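Local coordinates for effector protein Lem4 (lpg1101) (PDB 6CGK) that acts as a membrane-associated tyrosine phosphatase of the haloacid dehalogenase superfamily, seen here as its inactivated catalytic domain holding magnesium and phosphate, at residues 22-27 with 90-95; 151-156 with 186-191. The protein carries 1 engineered substitution. One frame throughout, in Å; residues are numbered along the deposited sequence.

Overall arrangement
The two contacts show how a Rossmann-like haloacid dehalogenase core gathers its active site at the ends of neighbouring parallel strands. Contact 1 pairs strand 19-23 with strand 89-93, and contact 2 packs strand 150-154 and its following turn against the start of helix 188-198. Their centres lie 11 Å apart, joined through the same sheet by a probable hydrogen bond from N23 N to C153 O (3.0 Å). Magnesium unites them: 22-27 brings N23 and D25, 151-156 brings D155, and D155 OD1 sits 3.0 Å from D25 O as they bind the metal. The phosphate is held by contact 1, with the side chain of D155 about 4 Å from it.

Contact 1: 22-27 with 90-95; sequences LNFDGT and IVIISR. Engineered in segment 22-27: N23 (natural residue Asp). With MG (magnesium ion), chain C; PO4 (phosphate ion), chain B.
L22 is held to strand 89-93 through both its backbone polar atoms: its N donates to V91 O (2.9 Å, 165° at the hydrogen), its O accepts from I93 N. This parallel pairing is the tight part of the contact. On the face that carries L22 and I92, L22 CD1 meets I90 CG2 at 4.1 Å, and F24 CB packs on I92 CG2. F24 swings its ring from there toward helix 98-107, CG lying anti to the backbone N (chi1 -174°).

Beyond N23 the chains separate, and phosphate fills the gap. Its O1 takes bonds from D25 N (2.9 Å), a longer, bent one from F24 N and a short one from S94 OG (2.5 Å), to which N96 N also bonds; R95 N reaches O2 at 2.8 Å. Magnesium is gripped by D25 O (2.0 Å) and by N23, an engineered replacement for the aspartate of motif I; S94 occupies the motif II position. The looser side is R95, solvent-exposed, its guanidinium salt-bridged to D159.

K132 completes the phosphate cradle from helix 132-140, which also covers I93; helix 72-82 packs on L22 and I90, and strand 116-118 bonds to I90 and I92.

Contact 2: 151-156 with 186-191; sequences LICDDD and FKWGEY. With MG (magnesium ion), chain C.
C153 SG rests against two aromatic rings of the 186-191 segment, Y191 and W188, a pair of sulfur-aromatic contacts in which each ring is met obliquely. Its sulfur lies 4.6 Å from the centroid of the Y191 ring, 43° off the normal, and 4.8 Å from that of the W188 six-membered ring. The torsion about CA-CB, chi1 -63°, sets SG beside the backbone N and anti to the carbonyl carbon, against the two rings. C153 CB touches F186 CE2 at 4.0 Å. Two residues earlier in the strand, L151 CD2 rests on Y191 CB, the two side chains crossing at about a right angle. At the other end F186 turns its ring edge to the backbone: D154 O and D155 N lie near the ring plane, with CZ 3.7 Å from D154 O.

The C-terminal end of this strand and the residues that follow carry the acidic pair D154 and D155, which corresponds to motif IV of the haloacid dehalogenase fold. D155 OD1 binds magnesium (2.3 Å), its CG in the crowded position between backbone N and carbonyl carbon, while OD2 accepts from a metal-bound water. D154 stands back from the ion, and its OD1 takes a bond from the second such water.

That same OD1 receives D156 N at 2.9 Å from above the carboxylate plane, closing an Asx turn; D156 in turn is the N-cap of helix 157-169. On the aromatic side, Y191 OH accepts from K187 N (3.1 Å), K187 O lies over the centre of the Y191 ring, and F186 CB packs on one face of W188, toward the rim. Further out, H179 stacks on Y191, W188 reaches F77 and L22, and N180 holds D154 O by a hydrogen bond.

Contact 1: 22-27 with 90-95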
loop_
_atom_site.group_PDB
_atom_site.type_symbol
_atom_site.label_atom_id
_atom_site.label_comp_id
_atom_site.label_asym_id
_atom_site.label_seq_id
_atom_site.Cartn_x
_atom_site.Cartn_y
_atom_site.Cartn_z
ATOM N N LEU A 22 3.662 -0.029 0.584
ATOM C CA LEU A 22 3.219 0.769 -0.548
ATOM C C LEU A 22 2.565 2.035 -0.027
ATOM O O LEU A 22 1.648 1.971 0.801
ATOM C CB LEU A 22 2.232 -0.001 -1.422
ATOM C CG LEU A 22 2.589 -1.413 -1.908
ATOM C CD1 LEU A 22 1.443 -2.037 -2.682
ATOM C CD2 LEU A 22 3.856 -1.384 -2.759
ATOM N N ASN A 23 3.043 3.173 -0.508
ATOM C CA ASN A 23 2.263 4.380 -0.454
ATOM C C ASN A 23 0.990 4.193 -1.286
ATOM O O ASN A 23 0.930 3.335 -2.159
ATOM C CB ASN A 23 3.098 5.542 -0.996
ATOM C CG ASN A 23 2.383 6.812 -0.962
ATOM O OD1 ASN A 23 2.105 7.392 -2.007
ATOM N ND2 ASN A 23 2.088 7.298 0.242
ATOM N N PHE A 24 -0.036 5.006 -1.013
ATOM C CA PHE A 24 -1.272 4.865 -1.796
ATOM C C PHE A 24 -1.410 5.926 -2.887
ATOM O O PHE A 24 -1.320 5.602 -4.071
ATOM C CB PHE A 24 -2.511 4.907 -0.896
ATOM C CG PHE A 24 -3.796 4.620 -1.627
ATOM C CD1 PHE A 24 -4.109 3.303 -1.989
ATOM C CD2 PHE A 24 -4.678 5.637 -1.939
ATOM C CE1 PHE A 24 -5.313 3.032 -2.668
ATOM C CE2 PHE A 24 -5.881 5.378 -2.624
ATOM C CZ PHE A 24 -6.189 4.066 -2.991
ATOM N N ASP A 25 -1.606 7.200 -2.520
ATOM C CA ASP A 25 -1.879 8.216 -3.538
ATOM C C ASP A 25 -0.632 8.459 -4.372
ATOM O O ASP A 25 0.435 8.785 -3.837
ATOM C CB ASP A 25 -2.301 9.541 -2.900
ATOM C CG ASP A 25 -3.598 9.428 -2.140
ATOM O OD1 ASP A 25 -4.605 9.046 -2.754
ATOM O OD2 ASP A 25 -3.601 9.713 -0.925
ATOM N N GLY A 26 -0.769 8.320 -5.677
ATOM C CA GLY A 26 0.317 8.574 -6.599
ATOM C C GLY A 26 1.197 7.379 -6.849
ATOM O O GLY A 26 2.027 7.414 -7.769
ATOM N N THR A 27 1.057 6.340 -6.037
ATOM C CA THR A 27 1.809 5.104 -6.169
ATOM C C THR A 27 0.896 4.000 -6.681
ATOM O O THR A 27 1.070 3.515 -7.800
ATOM C CB THR A 27 2.425 4.726 -4.819
ATOM O OG1 THR A 27 3.269 5.795 -4.386
ATOM C CG2 THR A 27 3.253 3.475 -4.932
ATOM N N ILE A 90 1.328 -7.409 2.411
ATOM C CA ILE A 90 1.192 -6.075 1.837
ATOM C C ILE A 90 0.787 -5.119 2.945
ATOM O O ILE A 90 -0.167 -5.397 3.686
ATOM C CB ILE A 90 0.131 -6.026 0.721
ATOM C CG1 ILE A 90 0.445 -7.073 -0.351
ATOM C CG2 ILE A 90 0.005 -4.581 0.163
ATOM C CD1 ILE A 90 -0.643 -7.105 -1.499
ATOM N N VAL A 91 1.497 -3.996 3.050
ATOM C CA VAL A 91 1.195 -2.955 4.026
ATOM C C VAL A 91 1.048 -1.646 3.253
ATOM O O VAL A 91 1.985 -1.229 2.563
ATOM C CB VAL A 91 2.292 -2.810 5.098
ATOM C CG1 VAL A 91 1.925 -1.689 6.060
ATOM C CG2 VAL A 91 2.523 -4.095 5.853
ATOM N N ILE A 92 -0.122 -1.011 3.341
ATOM C CA ILE A 92 -0.343 0.301 2.711
ATOM C C ILE A 92 -0.152 1.383 3.771
ATOM O O ILE A 92 -0.751 1.324 4.857
ATOM C CB ILE A 92 -1.729 0.396 2.057
ATOM C CG1 ILE A 92 -1.790 -0.576 0.866
ATOM C CG2 ILE A 92 -1.986 1.855 1.649
ATOM C CD1 ILE A 92 -3.184 -0.627 0.149
ATOM N N ILE A 93 0.732 2.343 3.503
ATOM C CA ILE A 93 0.989 3.422 4.454
ATOM C C ILE A 93 0.636 4.727 3.752
ATOM O O ILE A 93 1.210 5.051 2.703
ATOM C CB ILE A 93 2.444 3.456 4.964
ATOM C CG1 ILE A 93 2.824 2.104 5.577
ATOM C CG2 ILE A 93 2.607 4.590 5.989
ATOM C CD1 ILE A 93 4.254 2.112 6.192
ATOM N N SER A 94 -0.309 5.469 4.313
ATOM C CA SER A 94 -0.876 6.573 3.542
ATOM C C SER A 94 -1.374 7.662 4.470
ATOM O O SER A 94 -1.919 7.374 5.537
ATOM C CB SER A 94 -2.036 6.075 2.660
ATOM O OG SER A 94 -2.698 7.154 2.004
ATOM N N ARG A 95 -1.252 8.928 4.024
ATOM C CA ARG A 95 -1.899 10.035 4.721
ATOM C C ARG A 95 -3.369 10.209 4.327
ATOM O O ARG A 95 -4.006 11.158 4.822
ATOM C CB ARG A 95 -1.206 11.380 4.445
ATOM C CG ARG A 95 0.272 11.406 4.568
ATOM C CD ARG A 95 0.779 12.839 4.472
ATOM N NE ARG A 95 2.233 12.888 4.612
ATOM C CZ ARG A 95 3.086 12.751 3.600
ATOM N NH1 ARG A 95 2.634 12.556 2.363
ATOM N NH2 ARG A 95 4.392 12.814 3.826
HETATM MG MG MG C . 1.846 9.269 -2.459
HETATM P P PO4 B . -0.360 9.178 0.431
HETATM O O1 PO4 B . -1.070 7.852 0.218
HETATM O O2 PO4 B . 0.413 9.256 1.744
HETATM O O3 PO4 B . -1.437 10.254 0.424
HETATM O O4 PO4 B . 0.547 9.476 -0.745
HETATM O O HOH W 1 1.580 11.215 -3.043
HETATM O O HOH W 2 3.370 9.817 -1.149
#

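Contact 2: 151-156 with 186-191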
loop_
_atom_site.group_PDB
_atom_site.type_symbol
_atom_site.label_atom_id
_atom_site.label_comp_id
_atom_site.label_asym_id
_atom_site.label_seq_id
_atom_site.Cartn_x
_atom_site.Cartn_y
_atom_site.Cartn_z
ATOM N N LEU A 151 10.151 -4.530 0.009
ATOM C CA LEU A 151 9.890 -3.701 -1.158
ATOM C C LEU A 151 9.161 -2.454 -0.678
ATOM O O LEU A 151 8.215 -2.559 0.109
ATOM C CB LEU A 151 9.050 -4.459 -2.200
ATOM C CG LEU A 151 8.549 -3.650 -3.403
ATOM C CD1 LEU A 151 9.701 -3.060 -4.207
ATOM C CD2 LEU A 151 7.656 -4.511 -4.290
ATOM N N ILE A 152 9.627 -1.278 -1.108
ATOM C CA ILE A 152 9.022 0.004 -0.737
ATOM C C ILE A 152 8.818 0.791 -2.008
ATOM O O ILE A 152 9.782 1.024 -2.749
ATOM C CB ILE A 152 9.910 0.820 0.215
ATOM C CG1 ILE A 152 10.156 0.078 1.523
ATOM C CG2 ILE A 152 9.318 2.235 0.423
ATOM C CD1 ILE A 152 11.161 0.830 2.426
ATOM N N CYS A 153 7.580 1.213 -2.252
ATOM C CA CYS A 153 7.243 2.078 -3.377
ATOM C C CYS A 153 6.577 3.351 -2.874
ATOM O O CYS A 153 5.600 3.291 -2.116
ATOM C CB CYS A 153 6.312 1.365 -4.358
ATOM S SG CYS A 153 7.094 -0.070 -5.081
ATOM N N ASP A 154 7.107 4.504 -3.292
ATOM C CA ASP A 154 6.508 5.789 -2.961
ATOM C C ASP A 154 6.761 6.757 -4.107
ATOM O O ASP A 154 7.831 6.737 -4.718
ATOM C CB ASP A 154 7.083 6.337 -1.652
ATOM C CG ASP A 154 6.140 7.279 -0.945
ATOM O OD1 ASP A 154 5.523 8.131 -1.610
ATOM O OD2 ASP A 154 6.024 7.169 0.293
ATOM N N ASP A 155 5.770 7.598 -4.402
ATOM C CA ASP A 155 5.960 8.639 -5.407
ATOM C C ASP A 155 6.586 9.909 -4.834
ATOM O O ASP A 155 7.024 10.774 -5.603
ATOM C CB ASP A 155 4.635 8.999 -6.057
ATOM C CG ASP A 155 3.645 9.553 -5.058
ATOM O OD1 ASP A 155 3.412 8.856 -4.058
ATOM O OD2 ASP A 155 3.116 10.670 -5.261
ATOM N N ASP A 156 6.596 10.061 -3.515
ATOM C CA ASP A 156 7.233 11.190 -2.855
ATOM C C ASP A 156 8.591 10.695 -2.359
ATOM O O ASP A 156 8.658 9.837 -1.471
ATOM C CB ASP A 156 6.350 11.710 -1.720
ATOM C CG ASP A 156 6.815 13.052 -1.176
ATOM O OD1 ASP A 156 8.039 13.274 -1.112
ATOM O OD2 ASP A 156 5.954 13.884 -0.811
ATOM N N PHE A 186 5.422 3.444 -12.343
ATOM C CA PHE A 186 5.943 2.311 -11.584
ATOM C C PHE A 186 5.907 1.034 -12.420
ATOM O O PHE A 186 4.934 0.769 -13.131
ATOM C CB PHE A 186 5.135 2.119 -10.304
ATOM C CG PHE A 186 5.352 3.201 -9.291
ATOM C CD1 PHE A 186 4.643 4.384 -9.357
ATOM C CD2 PHE A 186 6.277 3.034 -8.276
ATOM C CE1 PHE A 186 4.849 5.383 -8.425
ATOM C CE2 PHE A 186 6.488 4.030 -7.337
ATOM C CZ PHE A 186 5.773 5.203 -7.412
ATOM N N LYS A 187 6.974 0.236 -12.324
ATOM C CA LYS A 187 7.119 -0.973 -13.138
ATOM C C LYS A 187 6.715 -2.198 -12.316
ATOM O O LYS A 187 7.536 -3.030 -11.912
ATOM C CB LYS A 187 8.550 -1.083 -13.664
ATOM C CG LYS A 187 9.179 0.270 -13.991
ATOM C CD LYS A 187 9.836 0.287 -15.359
ATOM N N TRP A 188 5.406 -2.291 -12.064
ATOM C CA TRP A 188 4.891 -3.314 -11.152
ATOM C C TRP A 188 5.263 -4.719 -11.608
ATOM O O TRP A 188 5.587 -5.582 -10.780
ATOM C CB TRP A 188 3.374 -3.164 -11.013
ATOM C CG TRP A 188 2.992 -1.843 -10.422
ATOM C CD1 TRP A 188 2.439 -0.775 -11.074
ATOM C CD2 TRP A 188 3.163 -1.433 -9.059
ATOM N NE1 TRP A 188 2.243 0.278 -10.196
ATOM C CE2 TRP A 188 2.677 -0.106 -8.953
ATOM C CE3 TRP A 188 3.659 -2.065 -7.914
ATOM C CZ2 TRP A 188 2.686 0.597 -7.748
ATOM C CZ3 TRP A 188 3.664 -1.372 -6.725
ATOM C CH2 TRP A 188 3.186 -0.054 -6.646
ATOM N N GLY A 189 5.242 -4.970 -12.919
ATOM C CA GLY A 189 5.652 -6.274 -13.416
ATOM C C GLY A 189 7.078 -6.624 -13.034
ATOM O O GLY A 189 7.366 -7.759 -12.645
ATOM N N GLU A 190 7.989 -5.654 -13.133
ATOM C CA GLU A 190 9.363 -5.875 -12.687
ATOM C C GLU A 190 9.438 -6.070 -11.179
ATOM O O GLU A 190 10.255 -6.861 -10.690
ATOM C CB GLU A 190 10.246 -4.712 -13.122
ATOM C CG GLU A 190 10.599 -4.761 -14.592
ATOM C CD GLU A 190 11.475 -3.603 -15.027
ATOM O OE1 GLU A 190 11.198 -3.010 -16.097
ATOM O OE2 GLU A 190 12.440 -3.283 -14.300
ATOM N N TYR A 191 8.607 -5.354 -10.419
ATOM C CA TYR A 191 8.621 -5.531 -8.969
ATOM C C TYR A 191 8.096 -6.903 -8.579
ATOM O O TYR A 191 8.559 -7.484 -7.592
ATOM C CB TYR A 191 7.802 -4.444 -8.266
ATOM C CG TYR A 191 8.113 -3.029 -8.706
ATOM C CD1 TYR A 191 9.310 -2.720 -9.346
ATOM C CD2 TYR A 191 7.195 -1.993 -8.501
ATOM C CE1 TYR A 191 9.582 -1.415 -9.770
ATOM C CE2 TYR A 191 7.469 -0.695 -8.912
ATOM C CZ TYR A 191 8.658 -0.418 -9.547
ATOM O OH TYR A 191 8.922 0.870 -9.975
HETATM MG MG MG C . 1.846 9.269 -2.459
HETATM O O HOH W 2 3.370 9.817 -1.149
HETATM O O HOH W 1 1.580 11.215 -3.043
#